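Local coordinates for protein benzoylformate Decarboxylase (Polynucleobacter necessarius, PDB 4K9Q) that probably cleaves benzoylformate to benzaldehyde and carbon dioxide, using bound thiamine diphosphate and a magnesium ion as thiamine diphosphate-dependent decarboxylases do, at residues S177-P182 with D314-L319; K188-R193 with L293-D298; P200-G205 with L266-G271; Q212-G217 with E235-P240; G217-E222 with E321-I326. One frame throughout, in Å; residues are numbered along the deposited sequence. Where two conformers were deposited one is given.

Contact 1 of 5, residues S177-P182 with D314-L319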
# COMPACT_ATOMS: atom_id res chain seq x y z
N SER A 177 3.07 9.30 26.89
CA SER A 177 4.00 10.41 26.87
C SER A 177 3.86 11.11 25.53
O SER A 177 3.50 10.48 24.53
CB SER A 177 5.44 9.92 27.06
OG SER A 177 5.83 9.04 26.01
N THR A 178 4.16 12.40 25.51
CA THR A 178 4.07 13.19 24.29
C THR A 178 5.42 13.77 23.90
O THR A 178 5.52 14.57 22.96
CB THR A 178 3.09 14.33 24.47
OG1 THR A 178 3.57 15.21 25.50
CG2 THR A 178 1.72 13.79 24.86
N ARG A 179 6.46 13.37 24.63
CA ARG A 179 7.81 13.85 24.41
C ARG A 179 8.80 12.74 24.67
O ARG A 179 8.57 11.88 25.54
CB ARG A 179 8.17 14.98 25.39
CG ARG A 179 7.31 16.21 25.34
CD ARG A 179 7.99 17.37 26.05
NE ARG A 179 8.23 17.11 27.47
CZ ARG A 179 8.74 18.02 28.30
NH1 ARG A 179 8.93 17.73 29.59
NH2 ARG A 179 9.04 19.23 27.85
N GLN A 180 9.90 12.76 23.92
CA GLN A 180 11.05 11.93 24.23
C GLN A 180 12.30 12.79 24.25
O GLN A 180 12.43 13.73 23.45
CB GLN A 180 11.22 10.82 23.21
CG GLN A 180 10.21 9.72 23.35
CD GLN A 180 10.68 8.47 22.69
OE1 GLN A 180 10.26 8.14 21.59
NE2 GLN A 180 11.59 7.75 23.36
N GLY A 181 13.20 12.47 25.17
CA GLY A 181 14.43 13.21 25.34
C GLY A 181 15.59 12.61 24.57
O GLY A 181 15.47 11.58 23.92
N PRO A 182 16.74 13.29 24.64
CA PRO A 182 17.93 12.93 23.87
C PRO A 182 18.74 11.86 24.58
O PRO A 182 18.67 11.74 25.80
CB PRO A 182 18.73 14.23 23.86
CG PRO A 182 18.40 14.86 25.18
CD PRO A 182 16.96 14.49 25.47
N ASP A 314 12.99 15.81 21.50
CA ASP A 314 12.18 17.00 21.70
C ASP A 314 13.12 18.21 21.80
O ASP A 314 14.16 18.14 22.46
CB ASP A 314 11.38 16.88 22.99
CG ASP A 314 10.48 18.07 23.24
OD1 ASP A 314 9.35 18.07 22.71
OD2 ASP A 314 10.90 19.00 23.97
N SER A 315 12.77 19.31 21.15
CA SER A 315 13.65 20.47 21.14
C SER A 315 13.86 21.05 22.54
O SER A 315 14.97 21.43 22.90
CB SER A 315 13.09 21.57 20.23
OG SER A 315 13.50 21.34 18.89
N LYS A 316 12.79 21.13 23.31
CA LYS A 316 12.88 21.70 24.65
C LYS A 316 13.80 20.86 25.53
O LYS A 316 14.70 21.38 26.19
CB LYS A 316 11.50 21.85 25.29
CG LYS A 316 11.53 22.75 26.52
CD LYS A 316 10.14 22.99 27.07
CE LYS A 316 10.22 23.92 28.28
NZ LYS A 316 8.92 24.05 28.97
N LEU A 317 13.58 19.55 25.52
CA LEU A 317 14.40 18.65 26.33
C LEU A 317 15.87 18.74 25.93
O LEU A 317 16.74 18.77 26.80
CB LEU A 317 13.90 17.21 26.21
CG LEU A 317 12.50 17.04 26.80
CD1 LEU A 317 12.08 15.59 26.77
CD2 LEU A 317 12.47 17.57 28.22
N PHE A 318 16.15 18.82 24.63
CA PHE A 318 17.54 18.97 24.21
C PHE A 318 18.15 20.29 24.67
O PHE A 318 19.26 20.32 25.19
CB PHE A 318 17.73 18.87 22.70
CG PHE A 318 19.13 19.18 22.27
CD1 PHE A 318 20.12 18.21 22.34
CD2 PHE A 318 19.47 20.46 21.86
CE1 PHE A 318 21.43 18.50 21.97
CE2 PHE A 318 20.77 20.76 21.50
CZ PHE A 318 21.75 19.78 21.55
N LEU A 319 17.45 21.39 24.44
CA LEU A 319 17.99 22.71 24.79
C LEU A 319 18.28 22.82 26.29
O LEU A 319 19.28 23.40 26.70
CB LEU A 319 17.04 23.82 24.33
CG LEU A 319 17.04 24.02 22.81
CD1 LEU A 319 15.79 24.77 22.35
CD2 LEU A 319 18.32 24.75 22.36
O HOH W 1 8.10 20.34 25.35
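R179 to P182 pack on, and hydrogen-bond to, the N-capped start of helix 315-323, where the chain enters the Rossmann-like central domain beside a second subunit. The D314 backbone N donates to Q180 O at 2.9 Å and a nearly linear 170°, while the carboxylate, turned anti to its own backbone nitrogen (chi1 -178°), takes the N-H of L317 on the anti lone pair of OD2 and that of Q149 NE2 on OD1. L317 spreads its two methyls: CD1 packs 3.6 Å from G181 CA, and CD2 sits over one face of the R179 guanidinium, toward its rim, 3.8 Å from CZ. K316 CD lies at the guanidinium edge. D314 OD2 is 4.3 Å from R179 NH2 and well out of the guanidinium plane, a purely electrostatic neighbour; the salt bridges of R179 NH1 go to D183 and D185 of the second subunit. With an alanine here in place of the arginine, those two aspartates would probably lose their positive mate and L317 the flat group over its methyl. G181 pairs antiparallel with a strand of that subunit, across the interface. Water 1 accepts from R179 NH2 at 2.9 Å and donates weakly to D314 OD2.

Contact 2 of 5, residues K188-R193 with L293-D298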
# COMPACT_ATOMS: atom_id res chain seq x y z
N LYS A 188 26.25 15.02 25.33
CA LYS A 188 27.64 15.26 25.72
C LYS A 188 28.53 15.45 24.50
O LYS A 188 29.33 16.39 24.43
CB LYS A 188 28.15 14.09 26.57
CG LYS A 188 29.55 14.30 27.11
CD LYS A 188 29.96 13.18 28.06
CE LYS A 188 31.40 13.33 28.54
NZ LYS A 188 31.84 12.22 29.45
N GLU A 189 28.39 14.57 23.52
CA GLU A 189 29.13 14.67 22.27
C GLU A 189 28.86 16.00 21.57
O GLU A 189 29.79 16.69 21.14
CB GLU A 189 28.76 13.50 21.35
CG GLU A 189 29.48 13.54 20.00
CD GLU A 189 28.89 12.56 19.00
OE1 GLU A 189 28.19 11.61 19.43
OE2 GLU A 189 29.12 12.75 17.79
N PHE A 190 27.59 16.38 21.46
CA PHE A 190 27.24 17.62 20.78
C PHE A 190 27.78 18.84 21.54
O PHE A 190 28.30 19.78 20.94
CB PHE A 190 25.73 17.75 20.59
CG PHE A 190 25.18 16.93 19.44
CD1 PHE A 190 25.82 15.78 19.01
CD2 PHE A 190 24.02 17.34 18.79
CE1 PHE A 190 25.31 15.04 17.95
CE2 PHE A 190 23.51 16.60 17.73
CZ PHE A 190 24.16 15.47 17.31
N ALA A 191 27.67 18.81 22.87
CA ALA A 191 28.17 19.91 23.69
C ALA A 191 29.67 20.07 23.52
O ALA A 191 30.18 21.19 23.42
CB ALA A 191 27.82 19.67 25.15
N GLN A 192 30.39 18.95 23.46
CA GLN A 192 31.83 18.99 23.24
C GLN A 192 32.17 19.66 21.91
O GLN A 192 33.09 20.49 21.84
CB GLN A 192 32.43 17.59 23.30
CG GLN A 192 32.43 16.96 24.68
CD GLN A 192 32.82 15.49 24.67
OE1 GLN A 192 33.09 14.91 23.61
NE2 GLN A 192 32.85 14.88 25.85
N ARG A 193 31.45 19.29 20.86
CA ARG A 193 31.67 19.90 19.54
C ARG A 193 31.43 21.40 19.61
O ARG A 193 32.22 22.19 19.10
CB ARG A 193 30.75 19.27 18.49
CG ARG A 193 31.05 17.81 18.20
CD ARG A 193 32.07 17.66 17.09
NE ARG A 193 31.57 18.15 15.81
CZ ARG A 193 30.76 17.46 15.01
NH1 ARG A 193 30.35 16.25 15.37
NH2 ARG A 193 30.35 17.98 13.86
N LEU A 293 25.63 19.81 13.12
CA LEU A 293 24.88 19.01 14.09
C LEU A 293 23.39 19.26 13.84
O LEU A 293 23.00 20.38 13.51
CB LEU A 293 25.22 19.42 15.53
CG LEU A 293 26.70 19.39 15.89
CD1 LEU A 293 26.91 19.91 17.30
CD2 LEU A 293 27.24 17.99 15.75
N GLN A 294 22.57 18.22 14.01
CA GLN A 294 21.12 18.33 13.84
C GLN A 294 20.37 17.70 15.02
O GLN A 294 20.70 16.60 15.44
CB GLN A 294 20.66 17.62 12.56
CG GLN A 294 19.16 17.76 12.30
CD GLN A 294 18.65 16.89 11.16
OE1 GLN A 294 19.36 16.01 10.68
NE2 GLN A 294 17.42 17.14 10.72
N VAL A 295 19.36 18.40 15.54
CA VAL A 295 18.41 17.84 16.51
C VAL A 295 17.02 17.97 15.90
O VAL A 295 16.65 19.06 15.46
CB VAL A 295 18.43 18.62 17.84
CG1 VAL A 295 17.28 18.18 18.76
CG2 VAL A 295 19.78 18.47 18.54
N SER A 296 16.28 16.87 15.83
CA SER A 296 14.88 16.91 15.40
C SER A 296 14.09 15.97 16.29
O SER A 296 14.65 15.00 16.79
CB SER A 296 14.75 16.48 13.93
OG SER A 296 13.38 16.39 13.55
N ASP A 297 12.81 16.24 16.48
CA ASP A 297 11.99 15.32 17.26
C ASP A 297 11.42 14.18 16.41
O ASP A 297 10.74 13.29 16.91
CB ASP A 297 10.89 16.07 18.03
CG ASP A 297 9.87 16.72 17.12
OD1 ASP A 297 9.54 16.13 16.06
OD2 ASP A 297 9.37 17.82 17.48
N ASP A 298 11.74 14.20 15.12
CA ASP A 298 11.19 13.26 14.14
C ASP A 298 12.30 12.42 13.50
O ASP A 298 13.10 12.95 12.72
CB ASP A 298 10.48 14.08 13.06
CG ASP A 298 9.79 13.23 12.01
OD1 ASP A 298 9.88 11.98 12.07
OD2 ASP A 298 9.13 13.82 11.12
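The R193 guanidinium is gripped on its polar side by a salt bridge from NH1 to D309 and a hydrogen bond from NH2 to T291, while L293 CD2 covers one of its faces, 3.6 Å from NH1. That methyl is offset toward the rim of the flat group. The arginine chain folds at chi2 (-89°) and again at chi3, which brings the guanidinium back over the leucine instead of letting it run out from the helix. L293 CD2 has a second flat neighbour: it stands over the centre of the F190 ring, 4.1 Å from the centroid and 8° off the normal, a well-centred CH-pi contact. One leucine methyl thus lies between an aromatic face and a cationic one. L293 CB rests on the same ring, 4.0 Å from F190 CE2, and L293 CD1 reaches back to the helix backbone at F190 O. At its edge the phenyl group meets Q294 O, which lies in the ring plane 3.6 Å from CE2, so a ring C-H faces the carbonyl oxygen. V295 CG2 adds looser apolar contact with the same corner of the ring. No hydrogen bond joins the two segments. This is helix-on-sheet packing in the Rossmann-like central domain: the axis of helix segment 188-193 passes 10.4 Å from that of strand segment 293-296, their directions 139° apart. F190 also touches L311 of strand 309-312 and F318 of helix 315-323, and R193 reaches L266 of strand 266-270, the neighbour of strand 291-296 in the sheet.

Contact 3 of 5, residues P200-G205 with L266-G271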
# COMPACT_ATOMS: atom_id res chain seq x y z
N PRO A 200 30.48 29.15 16.03
CA PRO A 200 29.27 28.37 15.73
C PRO A 200 28.14 29.24 15.21
O PRO A 200 28.07 30.43 15.52
CB PRO A 200 28.89 27.78 17.10
CG PRO A 200 29.47 28.74 18.09
CD PRO A 200 30.76 29.20 17.47
N LEU A 201 27.26 28.65 14.40
CA LEU A 201 26.08 29.34 13.90
C LEU A 201 24.86 28.48 14.19
O LEU A 201 24.90 27.26 13.99
CB LEU A 201 26.22 29.63 12.40
CG LEU A 201 25.03 30.23 11.64
CD1 LEU A 201 25.48 31.18 10.53
CD2 LEU A 201 24.17 29.10 11.07
N LEU A 202 23.79 29.10 14.67
CA LEU A 202 22.59 28.36 15.04
C LEU A 202 21.50 28.52 13.98
O LEU A 202 21.27 29.62 13.49
CB LEU A 202 22.07 28.84 16.39
CG LEU A 202 22.93 28.55 17.62
CD1 LEU A 202 22.40 29.29 18.82
CD2 LEU A 202 22.94 27.07 17.88
N ILE A 203 20.86 27.41 13.63
CA ILE A 203 19.69 27.43 12.75
C ILE A 203 18.55 26.80 13.52
O ILE A 203 18.63 25.63 13.92
CB ILE A 203 19.94 26.67 11.45
CG1 ILE A 203 21.12 27.29 10.68
CG2 ILE A 203 18.67 26.65 10.58
CD1 ILE A 203 21.48 26.54 9.42
N TYR A 204 17.48 27.56 13.75
CA TYR A 204 16.35 27.07 14.54
C TYR A 204 15.13 26.81 13.66
O TYR A 204 14.82 27.60 12.76
CB TYR A 204 15.94 28.11 15.60
CG TYR A 204 16.81 28.19 16.84
CD1 TYR A 204 17.98 27.43 16.96
CD2 TYR A 204 16.46 29.02 17.89
CE1 TYR A 204 18.77 27.52 18.11
CE2 TYR A 204 17.24 29.11 19.03
CZ TYR A 204 18.39 28.36 19.14
OH TYR A 204 19.14 28.46 20.28
N GLY A 205 14.46 25.69 13.91
CA GLY A 205 13.23 25.36 13.20
C GLY A 205 12.04 25.25 14.13
O GLY A 205 12.14 25.44 15.35
N LEU A 266 31.07 25.52 12.69
CA LEU A 266 30.09 24.54 13.15
C LEU A 266 28.68 25.07 12.92
O LEU A 266 28.35 26.17 13.35
CB LEU A 266 30.31 24.22 14.64
CG LEU A 266 29.38 23.18 15.25
CD1 LEU A 266 29.59 21.84 14.58
CD2 LEU A 266 29.60 23.08 16.75
N ILE A 267 27.86 24.29 12.23
CA ILE A 267 26.46 24.67 12.00
C ILE A 267 25.57 23.82 12.91
O ILE A 267 25.59 22.59 12.83
CB ILE A 267 26.03 24.45 10.53
CG1 ILE A 267 27.04 25.10 9.57
CG2 ILE A 267 24.63 25.00 10.29
CD1 ILE A 267 27.32 26.55 9.85
N VAL A 268 24.83 24.47 13.80
CA VAL A 268 24.01 23.77 14.78
C VAL A 268 22.52 23.98 14.47
O VAL A 268 21.98 25.06 14.68
CB VAL A 268 24.33 24.24 16.21
CG1 VAL A 268 23.52 23.44 17.23
CG2 VAL A 268 25.82 24.10 16.50
N VAL A 269 21.87 22.93 13.98
CA VAL A 269 20.46 23.01 13.59
C VAL A 269 19.58 22.38 14.65
O VAL A 269 19.69 21.18 14.92
CB VAL A 269 20.22 22.29 12.25
CG1 VAL A 269 18.78 22.48 11.78
CG2 VAL A 269 21.22 22.77 11.19
N ILE A 270 18.69 23.17 15.25
CA ILE A 270 17.81 22.65 16.30
C ILE A 270 16.34 22.74 15.88
O ILE A 270 15.82 23.83 15.67
CB ILE A 270 18.04 23.40 17.64
CG1 ILE A 270 19.51 23.26 18.07
CG2 ILE A 270 17.13 22.84 18.73
CD1 ILE A 270 19.82 23.99 19.35
N GLY A 271 15.69 21.58 15.76
CA GLY A 271 14.25 21.54 15.55
C GLY A 271 13.79 21.73 14.11
O GLY A 271 12.68 22.23 13.84
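L202 and V268 lie side by side and point the same way, with L202 CD2 bent across to within 3.6 Å of V268 CB. Y204 and I270 repeat the arrangement further along this face: the tyrosine ring meets I270 CD1 obliquely, 3.9 Å from CE1, while its hydroxyl is hydrogen-bonded to G217 O. F220 of helix 214-224 packs on L202, Y204 and I270. On the face that carries L201, I203, I267 and V269, I203 is level with V269 but also throws CD1 diagonally toward I267, two residues before V269, 3.6 Å from I267 CG2; its CG1 stands anti to the carbonyl carbon (chi1 -60°), sending that branch across the strands. L201 and I267 are again alongside each other. In this parallel Rossmann-like sheet, strands 228-230 and 246-249 are added outward on one side of 201-204, and the chain then crosses back to place 266-270 on its other side. Five backbone hydrogen bonds hold the pair, from L201 N to L266 O through to G205 N to I270 O (2.9 Å); between them V268 N donates to L201 O. Two glycines follow: a CB on G205 would stand 2.4 Å from G271 O, and G271 has positive phi, 82°.

Contact 4 of 5, residues Q212-G217 with E235-P240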
# COMPACT_ATOMS: atom_id res chain seq x y z
N GLN A 212 7.22 24.46 22.77
CA GLN A 212 7.22 25.56 23.74
C GLN A 212 8.61 25.84 24.30
O GLN A 212 8.76 26.12 25.49
CB GLN A 212 6.19 25.31 24.85
CG GLN A 212 4.77 25.27 24.30
CD GLN A 212 3.69 25.15 25.35
OE1 GLN A 212 3.44 24.07 25.88
NE2 GLN A 212 3.04 26.27 25.65
N ALA A 213 9.60 25.77 23.42
CA ALA A 213 11.01 25.94 23.81
C ALA A 213 11.54 27.34 23.54
O ALA A 213 12.75 27.55 23.53
CB ALA A 213 11.87 24.90 23.09
N TRP A 214 10.64 28.29 23.31
CA TRP A 214 11.00 29.66 22.96
C TRP A 214 12.09 30.22 23.87
O TRP A 214 13.15 30.64 23.40
CB TRP A 214 9.73 30.53 23.02
CG TRP A 214 9.87 31.95 22.61
CD1 TRP A 214 10.18 33.01 23.42
CD2 TRP A 214 9.66 32.50 21.30
NE1 TRP A 214 10.19 34.18 22.69
CE2 TRP A 214 9.88 33.89 21.38
CE3 TRP A 214 9.33 31.94 20.06
CZ2 TRP A 214 9.76 34.74 20.27
CZ3 TRP A 214 9.20 32.79 18.95
CH2 TRP A 214 9.42 34.17 19.07
N SER A 215 11.84 30.21 25.18
CA SER A 215 12.79 30.80 26.12
C SER A 215 14.09 30.01 26.20
O SER A 215 15.16 30.59 26.38
CB SER A 215 12.16 30.93 27.51
OG SER A 215 11.96 29.66 28.09
N ASP A 216 14.00 28.69 26.07
CA ASP A 216 15.17 27.83 26.09
C ASP A 216 16.06 28.04 24.87
O ASP A 216 17.28 27.93 24.95
CB ASP A 216 14.76 26.36 26.20
CG ASP A 216 13.74 26.14 27.29
OD1 ASP A 216 12.52 26.19 26.99
OD2 ASP A 216 14.15 25.93 28.45
N GLY A 217 15.45 28.35 23.73
CA GLY A 217 16.21 28.67 22.53
C GLY A 217 16.94 29.99 22.69
O GLY A 217 18.06 30.15 22.22
N GLU A 235 7.60 27.06 9.44
CA GLU A 235 6.16 27.29 9.46
C GLU A 235 5.72 28.14 10.65
O GLU A 235 4.67 28.80 10.60
CB GLU A 235 5.44 25.94 9.50
CG GLU A 235 5.78 25.06 10.72
CD GLU A 235 6.90 24.08 10.47
OE1 GLU A 235 7.84 24.37 9.70
OE2 GLU A 235 6.86 22.99 11.08
N ARG A 236 6.51 28.12 11.72
CA ARG A 236 6.21 28.87 12.94
C ARG A 236 7.49 29.44 13.53
O ARG A 236 8.52 28.77 13.58
CB ARG A 236 5.51 27.97 13.96
CG ARG A 236 4.12 27.57 13.51
CD ARG A 236 3.54 26.55 14.42
NE ARG A 236 3.35 27.08 15.77
CZ ARG A 236 2.80 26.38 16.75
NH1 ARG A 236 2.39 25.15 16.51
NH2 ARG A 236 2.66 26.92 17.96
N THR A 237 7.40 30.70 13.96
CA THR A 237 8.56 31.46 14.41
C THR A 237 9.32 30.72 15.52
O THR A 237 8.75 30.39 16.55
CB THR A 237 8.11 32.83 14.94
OG1 THR A 237 7.26 33.46 13.97
CG2 THR A 237 9.31 33.71 15.24
N PRO A 238 10.62 30.45 15.30
CA PRO A 238 11.35 29.75 16.36
C PRO A 238 12.20 30.64 17.28
O PRO A 238 12.73 30.13 18.27
CB PRO A 238 12.27 28.81 15.57
CG PRO A 238 12.56 29.56 14.32
CD PRO A 238 11.32 30.38 14.01
N PHE A 239 12.34 31.92 16.96
CA PHE A 239 13.23 32.79 17.72
C PHE A 239 12.76 34.25 17.57
O PHE A 239 12.29 34.65 16.50
CB PHE A 239 14.66 32.62 17.18
CG PHE A 239 15.74 33.23 18.05
CD1 PHE A 239 16.28 34.47 17.73
CD2 PHE A 239 16.24 32.55 19.14
CE1 PHE A 239 17.28 35.04 18.51
CE2 PHE A 239 17.26 33.11 19.92
CZ PHE A 239 17.77 34.36 19.61
N PRO A 240 12.86 35.05 18.65
CA PRO A 240 12.39 36.44 18.52
C PRO A 240 13.15 37.18 17.42
O PRO A 240 14.38 37.24 17.43
CB PRO A 240 12.70 37.05 19.90
CG PRO A 240 13.71 36.12 20.53
CD PRO A 240 13.37 34.76 20.00
O HOH W 2 14.13 30.41 20.66
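W214 supplies most of the contact between the start of helix 214-224 and the loop after strand 228-230 in the Rossmann-like central domain, laying the six-membered part of its indole against T237 to P240. The face of the indole is taken by P240, whose CD sits 3.6 Å from W214 CZ2 and 30° off the normal through the six-membered ring centroid, an off-centre CH-pi contact. F239 CA stands over the same face, higher above it. With CG anti to the backbone nitrogen (chi1 -177°), the indole is swung away from the first turn of its helix and across to this loop. At the edge, T237 O lies in the indole plane, 3.4 Å from W214 CZ3, facing a ring C-H, and T237 CG2 packs on the same corner. Likewise G217 O sits at the edge of the F239 ring, 3.8 Å from CE2, and it accepts a hydrogen bond from the Y204 hydroxyl. No direct hydrogen bond spans the segments; the polar link is water 2, which donates to W214 O at 2.9 Å and to P238 O at 2.8 Å. Cutting W214 back to an alanine would probably open a gap between the helix start and the loop and leave P240 without its aromatic partner. P389 also touches W214, and F239 packs on I218 and A221 of helix 214-224. The contact therefore rests on apolar area and ring C-H groups turned to carbonyls, while one water satisfies two main-chain oxygens that cannot bond to each other.

Contact 5 of 5, residues G217-E222 with E321-I326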
# COMPACT_ATOMS: atom_id res chain seq x y z
N GLY A 217 15.45 28.35 23.73
CA GLY A 217 16.21 28.67 22.53
C GLY A 217 16.94 29.99 22.69
O GLY A 217 18.06 30.15 22.22
N ILE A 218 16.30 30.95 23.36
CA ILE A 218 16.92 32.25 23.62
C ILE A 218 18.10 32.07 24.57
O ILE A 218 19.20 32.59 24.33
CB ILE A 218 15.93 33.24 24.22
CG1 ILE A 218 14.86 33.61 23.18
CG2 ILE A 218 16.65 34.52 24.67
CD1 ILE A 218 13.70 34.37 23.77
N ALA A 219 17.88 31.33 25.65
CA ALA A 219 18.95 31.07 26.61
C ALA A 219 20.17 30.42 25.95
O ALA A 219 21.31 30.83 26.20
CB ALA A 219 18.44 30.20 27.76
N PHE A 220 19.92 29.43 25.10
CA PHE A 220 20.99 28.71 24.42
C PHE A 220 21.79 29.64 23.52
O PHE A 220 23.02 29.65 23.55
CB PHE A 220 20.40 27.55 23.60
CG PHE A 220 21.42 26.54 23.15
CD1 PHE A 220 22.03 25.70 24.07
CD2 PHE A 220 21.76 26.43 21.81
CE1 PHE A 220 22.98 24.77 23.66
CE2 PHE A 220 22.71 25.49 21.39
CZ PHE A 220 23.32 24.66 22.32
N ALA A 221 21.09 30.43 22.71
CA ALA A 221 21.74 31.35 21.78
C ALA A 221 22.57 32.41 22.52
O ALA A 221 23.66 32.77 22.09
CB ALA A 221 20.69 32.04 20.90
N GLU A 222 22.03 32.90 23.63
CA GLU A 222 22.70 33.94 24.40
C GLU A 222 23.92 33.37 25.12
O GLU A 222 24.92 34.06 25.31
CB GLU A 222 21.72 34.60 25.38
CG GLU A 222 20.69 35.50 24.69
CD GLU A 222 19.72 36.17 25.64
OE1 GLU A 222 19.68 35.79 26.83
OE2 GLU A 222 18.98 37.07 25.20
N GLU A 321 19.00 20.27 28.36
CA GLU A 321 20.15 19.44 28.67
C GLU A 321 21.47 20.03 28.16
O GLU A 321 22.50 19.96 28.83
CB GLU A 321 19.96 18.02 28.13
CG GLU A 321 18.88 17.22 28.87
CD GLU A 321 19.07 17.25 30.38
OE1 GLU A 321 20.15 16.82 30.86
OE2 GLU A 321 18.16 17.72 31.09
N ALA A 322 21.44 20.62 26.97
CA ALA A 322 22.66 21.13 26.36
C ALA A 322 23.14 22.37 27.11
O ALA A 322 24.34 22.56 27.29
CB ALA A 322 22.44 21.44 24.90
N LEU A 323 22.20 23.20 27.54
CA LEU A 323 22.53 24.41 28.29
C LEU A 323 23.41 24.07 29.49
O LEU A 323 24.32 24.83 29.83
CB LEU A 323 21.25 25.09 28.78
CG LEU A 323 21.01 26.59 28.58
CD1 LEU A 323 20.38 27.17 29.85
CD2 LEU A 323 22.26 27.36 28.21
N LYS A 324 23.13 22.94 30.13
CA LYS A 324 23.87 22.50 31.31
C LYS A 324 25.36 22.26 31.04
O LYS A 324 26.18 22.31 31.95
CB LYS A 324 23.27 21.22 31.88
CG LYS A 324 21.85 21.38 32.40
CD LYS A 324 21.26 20.05 32.84
CE LYS A 324 19.87 20.25 33.39
NZ LYS A 324 19.21 18.98 33.78
N LEU A 325 25.70 21.98 29.78
CA LEU A 325 27.05 21.52 29.46
C LEU A 325 27.90 22.53 28.68
O LEU A 325 29.04 22.24 28.33
CB LEU A 325 26.99 20.22 28.66
CG LEU A 325 26.25 19.05 29.31
CD1 LEU A 325 26.32 17.81 28.42
CD2 LEU A 325 26.82 18.77 30.70
N ILE A 326 27.34 23.70 28.41
CA ILE A 326 28.03 24.70 27.60
C ILE A 326 28.32 25.95 28.42
O ILE A 326 27.46 26.45 29.13
CB ILE A 326 27.21 25.05 26.35
CG1 ILE A 326 27.15 23.85 25.41
CG2 ILE A 326 27.81 26.24 25.63
CD1 ILE A 326 26.26 24.06 24.22
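F220 pushes the CE1 corner of its ring between I326 and A322. I326 CD1 is 3.4 Å from F220 CE1, a tight carbon-carbon approach, and it also touches CZ; the two side chains cross at about a right angle. A322 CB lies 3.6 Å from the same CE1, and both methyl groups come at the ring obliquely. A chi1 of -165° sets the F220 ring away from its own backbone N and out toward helix 315-323. L323 fills in nearer the backbone: its CD2 is 4.2 Å from F220 CA, and its CD1 meets A219 CB at the same separation. No hydrogen bond runs between the segments. What places I326 is the type I turn from L323 to I326, which brings the chain round so that I326 points toward the phenyl ring. Within it, L325 N bonds to A322 O at 2.9 Å. Along the outer side K324 NZ forms a salt bridge with E321 OE2. Further out, R223 donates to I326 O and Q328 to E222 O, fastening the chain beyond the turn to the end of helix 214-224. F220 also touches L202 and Y204 of the sheet and I194 of helix 184-196, so this is helix 214-224 packing against helix 315-323 and the turn from L323 to I326, over one face of a parallel Rossmann-like sheet.

In the fold
Following the chain, 177-182 leads into the central domain and contact 1 closes the widest loop, joining that entry to the start of helix 315-323. Contact 2 closes a shorter loop within it, helix 184-196 onto strand 291-296. Contact 3 lies within both, pairing the two middle strands, and contact 4 lies within all three, tying the start of helix 214-224 to the loop after strand 228-230. Contact 5 breaks this order: it crosses the other four, shares G217 with contact 4 and helix 315-323 with contact 1. Strands 266-270 and 291-296 are sheet neighbours, which couples contacts 2 and 3, while L325 packs on A191 between contacts 5 and 2.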